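Local structure of 3-keto-5-aminohexanoate cleavage enzyme (Ralstonia eutropha, 3C6C) at residues Q177-F188 with G203-V214; I98-L106 with H135-L146. The protein probably cleaves 3-keto-5-aminohexanoate or a related beta-keto acid in a TIM barrel that binds a nickel ion in the crystal and probably zinc in the cell. All blocks are in the same frame, centred on the assembly; numbering follows the deposited sequence.

Contact 1: Q177-F188 with G203-V214; sequences QELGIKPELEVF and GLIDGVPLFQMV. With EDO (1,2-ethanediol), chain E.
Gln-177 NE2 grips two acceptors across the contact, Asp-206 OD1 at 2.6 Å and the carbonyl oxygen of Gly-203. The carboxylate oxygen lies in the amide plane but is itself met from above the carboxylate plane, the two planes being 54° apart. An amide suits this place because its two N-H groups can tie the last turn of helix 166-179 to the loop after helix 190-201, the helix of the beta-alpha-beta unit 182-187, 190-201, 210-214 of the TIM barrel. Lys-182, its chain bent at chi3 and chi4 (-73° and -60°), lays its methylene CD tightly on Leu-210 and delivers NZ to Val-208 O at 2.9 Å. Parallel backbone bonds then join Leu-185 and Val-187 to Leu-210, Gln-212 and Val-214. On the outer face Leu-185 CD1 sits over the Phe-211 ring, 4.1 Å from its centroid, a CH-pi contact that suits a branched aliphatic chain. The other face, turned to the barrel interior, is polar: Gln-212 NE2 donates to Glu-186 OE1 on its syn side. Farther along, Val-214 CB rests over one face of the Phe-188 ring, and Val-214 CG1 comes within 3.5 Å of Phe-188 CE2.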
loop_
_atom_site.group_PDB
_atom_site.type_symbol
_atom_site.label_atom_id
_atom_site.label_comp_id
_atom_site.label_asym_id
_atom_site.label_seq_id
_atom_site.Cartn_x
_atom_site.Cartn_y
_atom_site.Cartn_z
ATOM N N GLN A 177 10.453 9.232 -32.692
ATOM C CA GLN A 177 9.713 8.260 -33.519
ATOM C C GLN A 177 10.248 8.261 -34.929
ATOM O O GLN A 177 10.530 7.223 -35.520
ATOM C CB GLN A 177 8.229 8.583 -33.607
ATOM C CG GLN A 177 7.449 8.196 -32.387
ATOM C CD GLN A 177 5.987 8.555 -32.541
ATOM O OE1 GLN A 177 5.642 9.728 -32.696
ATOM N NE2 GLN A 177 5.121 7.550 -32.504
ATOM N N GLU A 178 10.406 9.471 -35.435
ATOM C CA GLU A 178 10.935 9.714 -36.797
ATOM C C GLU A 178 12.335 9.134 -37.000
ATOM O O GLU A 178 12.653 8.580 -38.053
ATOM C CB GLU A 178 10.948 11.222 -37.117
ATOM C CG GLU A 178 9.550 11.773 -37.341
ATOM C CD GLU A 178 9.448 13.286 -37.356
ATOM O OE1 GLU A 178 10.419 13.983 -37.028
ATOM O OE2 GLU A 178 8.354 13.784 -37.701
ATOM N N LEU A 179 13.152 9.259 -35.971
ATOM C CA LEU A 179 14.564 8.834 -35.997
ATOM C C LEU A 179 14.720 7.354 -35.671
ATOM O O LEU A 179 15.802 6.773 -35.805
ATOM C CB LEU A 179 15.404 9.637 -34.983
ATOM C CG LEU A 179 15.685 11.109 -35.353
ATOM C CD1 LEU A 179 16.256 11.843 -34.136
ATOM C CD2 LEU A 179 16.597 11.230 -36.589
ATOM N N GLY A 180 13.640 6.762 -35.194
ATOM C CA GLY A 180 13.635 5.332 -34.822
ATOM C C GLY A 180 14.307 5.017 -33.496
ATOM O O GLY A 180 14.780 3.909 -33.261
ATOM N N ILE A 181 14.309 6.011 -32.628
ATOM C CA ILE A 181 14.914 5.919 -31.299
ATOM C C ILE A 181 13.809 5.764 -30.253
ATOM O O ILE A 181 12.816 6.502 -30.258
ATOM C CB ILE A 181 15.773 7.185 -30.998
ATOM C CG1 ILE A 181 16.872 7.391 -32.058
ATOM C CG2 ILE A 181 16.339 7.160 -29.595
ATOM C CD1 ILE A 181 17.573 8.753 -31.952
ATOM N N LYS A 182 14.005 4.810 -29.344
ATOM C CA LYS A 182 13.023 4.552 -28.280
ATOM C C LYS A 182 13.298 5.462 -27.092
ATOM O O LYS A 182 14.423 5.471 -26.562
ATOM C CB LYS A 182 13.012 3.069 -27.865
ATOM C CG LYS A 182 11.920 2.727 -26.867
ATOM C CD LYS A 182 11.809 1.213 -26.586
ATOM C CE LYS A 182 11.211 0.458 -27.696
ATOM N NZ LYS A 182 9.823 0.908 -28.024
ATOM N N PRO A 183 12.301 6.272 -26.682
ATOM C CA PRO A 183 12.554 7.026 -25.461
ATOM C C PRO A 183 12.427 6.201 -24.196
ATOM O O PRO A 183 11.549 5.331 -24.070
ATOM C CB PRO A 183 11.451 8.092 -25.475
ATOM C CG PRO A 183 10.290 7.409 -26.177
ATOM C CD PRO A 183 10.941 6.523 -27.219
ATOM N N GLU A 184 13.353 6.477 -23.285
ATOM C CA GLU A 184 13.236 6.112 -21.874
ATOM C C GLU A 184 12.651 7.294 -21.124
ATOM O O GLU A 184 13.283 8.340 -20.935
ATOM C CB GLU A 184 14.584 5.695 -21.289
ATOM C CG GLU A 184 14.468 5.090 -19.899
ATOM C CD GLU A 184 15.816 4.671 -19.368
ATOM O OE1 GLU A 184 16.683 5.569 -19.177
ATOM O OE2 GLU A 184 15.984 3.453 -19.128
ATOM N N LEU A 185 11.401 7.111 -20.726
ATOM C CA LEU A 185 10.612 8.167 -20.102
ATOM C C LEU A 185 10.955 8.219 -18.631
ATOM O O LEU A 185 10.542 7.357 -17.832
ATOM C CB LEU A 185 9.100 7.918 -20.281
ATOM C CG LEU A 185 8.609 7.687 -21.710
ATOM C CD1 LEU A 185 7.138 7.284 -21.696
ATOM C CD2 LEU A 185 8.868 8.923 -22.590
ATOM N N GLU A 186 11.708 9.257 -18.293
ATOM C CA GLU A 186 12.199 9.463 -16.929
ATOM C C GLU A 186 11.175 10.265 -16.127
ATOM O O GLU A 186 10.816 11.395 -16.466
ATOM C CB GLU A 186 13.557 10.167 -16.894
ATOM C CG GLU A 186 14.586 9.784 -17.979
ATOM C CD GLU A 186 15.128 8.371 -17.919
ATOM O OE1 GLU A 186 14.903 7.657 -16.912
ATOM O OE2 GLU A 186 15.822 7.977 -18.908
ATOM N N VAL A 187 10.730 9.635 -15.050
ATOM C CA VAL A 187 9.649 10.159 -14.192
ATOM C C VAL A 187 10.051 10.363 -12.737
ATOM O O VAL A 187 10.803 9.573 -12.139
ATOM C CB VAL A 187 8.372 9.253 -14.303
ATOM C CG1 VAL A 187 7.907 9.134 -15.786
ATOM C CG2 VAL A 187 8.595 7.852 -13.638
ATOM N N PHE A 188 9.572 11.483 -12.190
ATOM C CA PHE A 188 9.928 11.936 -10.835
ATOM C C PHE A 188 8.740 11.996 -9.896
ATOM O O PHE A 188 8.868 12.375 -8.729
ATOM C CB PHE A 188 10.585 13.322 -10.898
ATOM C CG PHE A 188 11.913 13.348 -11.621
ATOM C CD1 PHE A 188 11.964 13.309 -13.005
ATOM C CD2 PHE A 188 13.093 13.463 -10.921
ATOM C CE1 PHE A 188 13.169 13.361 -13.665
ATOM C CE2 PHE A 188 14.310 13.518 -11.586
ATOM C CZ PHE A 188 14.336 13.470 -12.949
ATOM N N GLY A 203 -0.433 8.676 -29.545
ATOM C CA GLY A 203 0.286 8.003 -30.618
ATOM C C GLY A 203 1.722 8.453 -30.772
ATOM O O GLY A 203 2.277 8.391 -31.850
ATOM N N LEU A 204 2.334 8.882 -29.675
ATOM C CA LEU A 204 3.673 9.473 -29.732
ATOM C C LEU A 204 4.753 8.555 -29.178
ATOM O O LEU A 204 5.930 8.898 -29.175
ATOM C CB LEU A 204 3.694 10.821 -29.012
ATOM C CG LEU A 204 3.010 11.992 -29.712
ATOM C CD1 LEU A 204 2.946 13.191 -28.799
ATOM C CD2 LEU A 204 3.757 12.330 -30.982
ATOM N N ILE A 205 4.324 7.361 -28.790
ATOM C CA ILE A 205 5.226 6.332 -28.209
ATOM C C ILE A 205 5.035 4.986 -28.897
ATOM O O ILE A 205 4.026 4.315 -28.739
ATOM C CB ILE A 205 5.004 6.153 -26.673
ATOM C CG1 ILE A 205 5.136 7.488 -25.901
ATOM C CG2 ILE A 205 5.932 5.063 -26.094
ATOM C CD1 ILE A 205 6.552 8.050 -25.744
ATOM N N ASP A 206 6.041 4.610 -29.668
ATOM C CA ASP A 206 6.039 3.356 -30.419
ATOM C C ASP A 206 6.354 2.097 -29.614
ATOM O O ASP A 206 7.159 2.069 -28.681
ATOM C CB ASP A 206 7.023 3.432 -31.573
ATOM C CG ASP A 206 6.602 4.434 -32.660
ATOM O OD1 ASP A 206 5.471 4.988 -32.611
ATOM O OD2 ASP A 206 7.432 4.651 -33.557
ATOM N N GLY A 207 5.708 1.027 -30.033
ATOM C CA GLY A 207 6.001 -0.298 -29.502
ATOM C C GLY A 207 5.857 -0.419 -28.000
ATOM O O GLY A 207 4.915 0.112 -27.381
ATOM N N VAL A 208 6.831 -1.108 -27.424
ATOM C CA VAL A 208 6.922 -1.278 -25.963
ATOM C C VAL A 208 7.346 0.056 -25.314
ATOM O O VAL A 208 8.454 0.523 -25.539
ATOM C CB VAL A 208 7.931 -2.414 -25.546
ATOM C CG1 VAL A 208 8.053 -2.515 -23.995
ATOM C CG2 VAL A 208 7.521 -3.745 -26.104
ATOM N N PRO A 209 6.477 0.654 -24.486
ATOM C CA PRO A 209 6.891 1.859 -23.773
ATOM C C PRO A 209 7.875 1.552 -22.658
ATOM O O PRO A 209 7.773 0.528 -21.998
ATOM C CB PRO A 209 5.590 2.370 -23.149
ATOM C CG PRO A 209 4.513 1.554 -23.743
ATOM C CD PRO A 209 5.114 0.257 -24.124
ATOM N N LEU A 210 8.799 2.484 -22.481
ATOM C CA LEU A 210 9.847 2.409 -21.436
ATOM C C LEU A 210 9.729 3.544 -20.450
ATOM O O LEU A 210 9.868 4.716 -20.804
ATOM C CB LEU A 210 11.251 2.512 -22.058
ATOM C CG LEU A 210 11.643 1.599 -23.191
ATOM C CD1 LEU A 210 13.122 1.843 -23.532
ATOM C CD2 LEU A 210 11.365 0.118 -22.840
ATOM N N PHE A 211 9.515 3.170 -19.197
ATOM C CA PHE A 211 9.422 4.119 -18.090
ATOM C C PHE A 211 10.552 3.826 -17.079
ATOM O O PHE A 211 10.872 2.672 -16.778
ATOM C CB PHE A 211 8.112 4.008 -17.319
ATOM C CG PHE A 211 6.893 4.525 -18.045
ATOM C CD1 PHE A 211 6.281 3.760 -19.009
ATOM C CD2 PHE A 211 6.313 5.736 -17.689
ATOM C CE1 PHE A 211 5.148 4.209 -19.638
ATOM C CE2 PHE A 211 5.167 6.202 -18.330
ATOM C CZ PHE A 211 4.591 5.428 -19.298
ATOM N N GLN A 212 11.124 4.886 -16.559
ATOM C CA GLN A 212 12.049 4.765 -15.425
ATOM C C GLN A 212 11.800 5.785 -14.348
ATOM O O GLN A 212 11.779 6.989 -14.582
ATOM C CB GLN A 212 13.499 4.859 -15.871
ATOM C CG GLN A 212 14.503 4.833 -14.733
ATOM C CD GLN A 212 15.905 4.478 -15.205
ATOM O OE1 GLN A 212 16.404 3.389 -14.912
ATOM N NE2 GLN A 212 16.539 5.393 -15.950
HETATM N N MSE A 213 11.670 5.272 -13.136
HETATM C CA MSE A 213 11.542 6.123 -11.947
HETATM C C MSE A 213 12.909 6.542 -11.428
HETATM O O MSE A 213 13.742 5.699 -11.070
HETATM C CB MSE A 213 10.854 5.389 -10.787
HETATM C CG MSE A 213 9.613 4.660 -11.122
HETATM SE SE MSE A 213 9.061 3.721 -9.514
HETATM C CE MSE A 213 7.954 2.646 -10.366
ATOM N N VAL A 214 13.109 7.850 -11.421
ATOM C CA VAL A 214 14.214 8.511 -10.737
ATOM C C VAL A 214 13.812 8.738 -9.285
ATOM O O VAL A 214 12.868 9.480 -8.992
ATOM C CB VAL A 214 14.588 9.873 -11.413
ATOM C CG1 VAL A 214 15.840 10.480 -10.734
ATOM C CG2 VAL A 214 14.825 9.674 -12.939
HETATM C C1 EDO E . 18.196 3.030 -33.668
HETATM O O1 EDO E . 19.227 2.316 -34.352
HETATM C C2 EDO E . 18.015 4.422 -34.252
HETATM O O2 EDO E . 17.662 4.331 -35.636
HETATM O O HOH W 1 10.048 4.924 -34.056
HETATM O O HOH W 2 9.210 -1.661 -29.005
HETATM O O HOH W 3 9.212 4.413 -24.722
HETATM O O HOH W 4 18.914 4.769 -17.745
HETATM O O HOH W 5 17.530 2.288 -16.954
HETATM O O HOH W 6 10.175 8.733 -9.543
#

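Contact 2: I98-L106 with H135-L146; sequences IVLNLTCGL and HLEDCLPEIASL. With EDO (1,2-ethanediol), chain E.
The imidazole of His-135 meets the backbone of strand 99-103 at Thr-103 by its edge: NE2 donates to Thr-103 O at 2.8 Å, arriving in the carbonyl plane, although the oxygen stands 17° out of the ring plane. Leu-136 CD2 lies over one ring face, while Leu-106 CD2 and Cys-104 SG approach obliquely; the ring of Phe-84 also meets it. Chi1 of 67°, which sets CG between the backbone N and carbonyl carbon, turns the ring from its helix toward the strand. Histidine suits the place, combining a flat apolar surface with an N-H for a backbone carbonyl.

Strands 99-103 and 143-147 are parallel TIM-barrel neighbours, joined by bonds from Ile-143 N to Leu-100 O, Leu-102 N to Ile-143 O and Ser-145 N to Leu-102 O, and helix 134-139 packs outside them. Leu-102 fills the space between: CG touches Pro-141 CG at 3.7 Å and CD1 reaches Cys-139 CB at the same distance. Ala-144, small enough to fit beneath the packed helices, keeps its CB 3.3 Å from Leu-102 O. At the strand start a water joins Leu-100 N to Glu-142, whose carboxylate also pairs with Arg-307.

Toward the barrel interior, Asn-101 CG packs on Ile-143 CG2 at 3.5 Å, and Asn-101 OD1 lies 2.9 Å from Ser-145 OG. Asn-101 OD1 also has a weak bond to metal ligand His-66, and Thr-103 lies close to the nickel ion. Apolar packing and one histidine hydrogen bond join strand to helix outside, while Asn-101 and Ser-145 put polar groups among apolar ones inside, where Asn-101 probably helps orient His-66.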
loop_
_atom_site.group_PDB
_atom_site.type_symbol
_atom_site.label_atom_id
_atom_site.label_comp_id
_atom_site.label_asym_id
_atom_site.label_seq_id
_atom_site.Cartn_x
_atom_site.Cartn_y
_atom_site.Cartn_z
ATOM N N ILE A 98 26.672 -3.678 -26.753
ATOM C CA ILE A 98 25.805 -3.179 -25.664
ATOM C C ILE A 98 24.795 -2.197 -26.291
ATOM O O ILE A 98 25.132 -1.465 -27.243
ATOM C CB ILE A 98 26.655 -2.540 -24.511
ATOM C CG1 ILE A 98 25.780 -2.247 -23.271
ATOM C CG2 ILE A 98 27.427 -1.286 -25.007
ATOM C CD1 ILE A 98 26.576 -2.076 -21.975
ATOM N N VAL A 99 23.571 -2.195 -25.775
ATOM C CA VAL A 99 22.525 -1.256 -26.235
ATOM C C VAL A 99 22.962 0.124 -25.733
ATOM O O VAL A 99 23.379 0.258 -24.592
ATOM C CB VAL A 99 21.105 -1.623 -25.717
ATOM C CG1 VAL A 99 20.048 -0.591 -26.187
ATOM C CG2 VAL A 99 20.736 -3.053 -26.150
ATOM N N LEU A 100 22.894 1.111 -26.624
ATOM C CA LEU A 100 23.234 2.495 -26.276
ATOM C C LEU A 100 21.998 3.340 -25.977
ATOM O O LEU A 100 21.025 3.350 -26.715
ATOM C CB LEU A 100 24.043 3.165 -27.385
ATOM C CG LEU A 100 25.319 2.481 -27.835
ATOM C CD1 LEU A 100 25.996 3.257 -28.954
ATOM C CD2 LEU A 100 26.221 2.253 -26.637
ATOM N N ASN A 101 22.094 4.026 -24.849
ATOM C CA ASN A 101 21.071 4.968 -24.341
ATOM C C ASN A 101 21.751 6.319 -24.097
ATOM O O ASN A 101 22.507 6.515 -23.137
ATOM C CB ASN A 101 20.406 4.379 -23.077
ATOM C CG ASN A 101 19.434 5.351 -22.376
ATOM O OD1 ASN A 101 19.327 6.518 -22.728
ATOM N ND2 ASN A 101 18.744 4.856 -21.340
ATOM N N LEU A 102 21.537 7.238 -25.021
ATOM C CA LEU A 102 22.127 8.566 -24.893
ATOM C C LEU A 102 21.204 9.500 -24.137
ATOM O O LEU A 102 19.996 9.528 -24.349
ATOM C CB LEU A 102 22.444 9.195 -26.260
ATOM C CG LEU A 102 23.443 8.473 -27.165
ATOM C CD1 LEU A 102 23.744 9.349 -28.414
ATOM C CD2 LEU A 102 24.687 7.969 -26.424
ATOM N N THR A 103 21.802 10.264 -23.228
ATOM C CA THR A 103 21.037 11.277 -22.526
ATOM C C THR A 103 20.481 12.292 -23.530
ATOM O O THR A 103 21.152 12.720 -24.477
ATOM C CB THR A 103 21.853 12.023 -21.440
ATOM O OG1 THR A 103 20.961 12.884 -20.712
ATOM C CG2 THR A 103 22.990 12.861 -22.076
ATOM N N CYS A 104 19.235 12.655 -23.290
ATOM C CA CYS A 104 18.623 13.775 -23.989
ATOM C C CYS A 104 17.872 14.652 -23.002
ATOM O O CYS A 104 16.870 15.279 -23.352
ATOM C CB CYS A 104 17.716 13.273 -25.103
ATOM S SG CYS A 104 17.509 14.493 -26.428
ATOM N N GLY A 105 18.369 14.638 -21.767
ATOM C CA GLY A 105 17.850 15.460 -20.659
ATOM C C GLY A 105 18.347 16.894 -20.731
ATOM O O GLY A 105 17.866 17.816 -20.064
ATOM N N LEU A 106 19.321 17.042 -21.597
ATOM C CA LEU A 106 20.008 18.333 -21.881
ATOM C C LEU A 106 19.107 19.430 -22.446
ATOM O O LEU A 106 18.088 19.163 -23.067
ATOM C CB LEU A 106 21.173 18.081 -22.851
ATOM C CG LEU A 106 20.838 17.353 -24.183
ATOM C CD1 LEU A 106 20.577 18.315 -25.352
ATOM C CD2 LEU A 106 21.954 16.347 -24.523
ATOM N N HIS A 135 22.522 15.555 -31.531
ATOM C CA HIS A 135 23.400 14.404 -31.251
ATOM C C HIS A 135 22.722 13.079 -31.555
ATOM O O HIS A 135 23.362 12.109 -31.955
ATOM C CB HIS A 135 23.966 14.444 -29.829
ATOM C CG HIS A 135 22.947 14.256 -28.755
ATOM N ND1 HIS A 135 21.893 15.126 -28.558
ATOM C CD2 HIS A 135 22.829 13.297 -27.803
ATOM C CE1 HIS A 135 21.174 14.706 -27.534
ATOM N NE2 HIS A 135 21.721 13.601 -27.057
ATOM N N LEU A 136 21.410 13.065 -31.411
ATOM C CA LEU A 136 20.646 11.846 -31.645
ATOM C C LEU A 136 20.601 11.545 -33.151
ATOM O O LEU A 136 20.703 10.408 -33.580
ATOM C CB LEU A 136 19.230 11.953 -31.077
ATOM C CG LEU A 136 19.083 12.119 -29.566
ATOM C CD1 LEU A 136 17.577 12.033 -29.237
ATOM C CD2 LEU A 136 19.915 11.059 -28.834
ATOM N N GLU A 137 20.484 12.622 -33.915
ATOM C CA GLU A 137 20.449 12.556 -35.381
ATOM C C GLU A 137 21.768 11.980 -35.869
ATOM O O GLU A 137 21.807 11.168 -36.778
ATOM C CB GLU A 137 20.209 13.931 -35.973
ATOM C CG GLU A 137 18.839 14.500 -35.663
ATOM C CD GLU A 137 18.648 15.941 -36.137
ATOM O OE1 GLU A 137 19.634 16.619 -36.447
ATOM O OE2 GLU A 137 17.493 16.389 -36.167
ATOM N N ASP A 138 22.848 12.385 -35.218
ATOM C CA ASP A 138 24.203 12.022 -35.668
ATOM C C ASP A 138 24.546 10.591 -35.250
ATOM O O ASP A 138 25.227 9.860 -35.975
ATOM C CB ASP A 138 25.287 12.926 -35.050
ATOM C CG ASP A 138 25.262 14.378 -35.542
ATOM O OD1 ASP A 138 24.579 14.729 -36.553
ATOM O OD2 ASP A 138 25.970 15.184 -34.885
ATOM N N CYS A 139 24.098 10.209 -34.053
ATOM C CA CYS A 139 24.556 8.966 -33.424
ATOM C C CYS A 139 23.596 7.794 -33.568
ATOM O O CYS A 139 24.014 6.644 -33.532
ATOM C CB CYS A 139 24.832 9.182 -31.935
ATOM S SG CYS A 139 26.179 10.324 -31.555
ATOM N N LEU A 140 22.309 8.109 -33.692
ATOM C CA LEU A 140 21.258 7.102 -33.850
ATOM C C LEU A 140 21.370 5.929 -32.855
ATOM O O LEU A 140 21.437 4.769 -33.250
ATOM C CB LEU A 140 21.228 6.586 -35.290
ATOM C CG LEU A 140 20.801 7.634 -36.336
ATOM C CD1 LEU A 140 20.882 7.050 -37.736
ATOM C CD2 LEU A 140 19.382 8.171 -36.021
ATOM N N PRO A 141 21.365 6.224 -31.537
ATOM C CA PRO A 141 21.340 5.171 -30.537
ATOM C C PRO A 141 20.000 4.456 -30.549
ATOM O O PRO A 141 19.029 4.957 -31.112
ATOM C CB PRO A 141 21.472 5.941 -29.223
ATOM C CG PRO A 141 20.828 7.234 -29.509
ATOM C CD PRO A 141 21.203 7.563 -30.926
ATOM N N GLU A 142 19.927 3.293 -29.922
ATOM C CA GLU A 142 18.645 2.554 -29.883
ATOM C C GLU A 142 17.676 3.239 -28.936
ATOM O O GLU A 142 16.468 3.227 -29.125
ATOM C CB GLU A 142 18.826 1.076 -29.498
ATOM C CG GLU A 142 19.352 0.285 -30.691
ATOM C CD GLU A 142 19.915 -1.056 -30.313
ATOM O OE1 GLU A 142 21.016 -1.110 -29.713
ATOM O OE2 GLU A 142 19.267 -2.062 -30.684
ATOM N N ILE A 143 18.251 3.854 -27.925
ATOM C CA ILE A 143 17.472 4.465 -26.834
ATOM C C ILE A 143 18.018 5.842 -26.523
ATOM O O ILE A 143 19.193 6.099 -26.701
ATOM C CB ILE A 143 17.514 3.586 -25.553
ATOM C CG1 ILE A 143 16.948 2.184 -25.815
ATOM C CG2 ILE A 143 16.809 4.259 -24.383
ATOM C CD1 ILE A 143 17.190 1.213 -24.669
ATOM N N ALA A 144 17.140 6.743 -26.115
ATOM C CA ALA A 144 17.567 8.038 -25.522
ATOM C C ALA A 144 16.645 8.429 -24.383
ATOM O O ALA A 144 15.459 8.109 -24.392
ATOM C CB ALA A 144 17.643 9.156 -26.578
ATOM N N SER A 145 17.230 9.086 -23.386
ATOM C CA SER A 145 16.511 9.479 -22.162
ATOM C C SER A 145 15.821 10.829 -22.296
ATOM O O SER A 145 16.417 11.835 -22.720
ATOM C CB SER A 145 17.472 9.507 -20.969
ATOM O OG SER A 145 18.084 8.235 -20.801
ATOM N N LEU A 146 14.571 10.829 -21.893
ATOM C CA LEU A 146 13.686 11.980 -21.942
ATOM C C LEU A 146 13.026 12.173 -20.581
ATOM O O LEU A 146 12.251 11.323 -20.124
ATOM C CB LEU A 146 12.607 11.752 -22.994
ATOM C CG LEU A 146 11.787 12.984 -23.428
ATOM C CD1 LEU A 146 12.662 14.080 -23.973
ATOM C CD2 LEU A 146 10.754 12.575 -24.445
HETATM C C1 EDO E . 18.196 3.030 -33.668
HETATM O O1 EDO E . 19.227 2.316 -34.352
HETATM C C2 EDO E . 18.015 4.422 -34.252
HETATM O O2 EDO E . 17.662 4.331 -35.636
HETATM O O HOH W 7 22.255 1.252 -29.493
#

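Overall arrangement
From the N terminus, strand 99-103 comes first. The chain then passes through strands of the small antiparallel sheet and the short helix 129-132 before helix 134-139 and strand 143-147 return to it, closing contact 2. Contact 1 opens in the last turn of helix 166-179; strand 182-187 is joined through helix 190-201 to strand 210-214. The two loops therefore follow in series, neither nested nor crossed. Strands 143-147 and 182-187 are barrel neighbours, with Glu-184 N 2.9 Å from Ala-144 O, making four consecutive parallel strands. Inside the barrel Glu-186 and Ser-145 meet, linking both contacts near the metal site, while one ethanediol touches both at the outer surface.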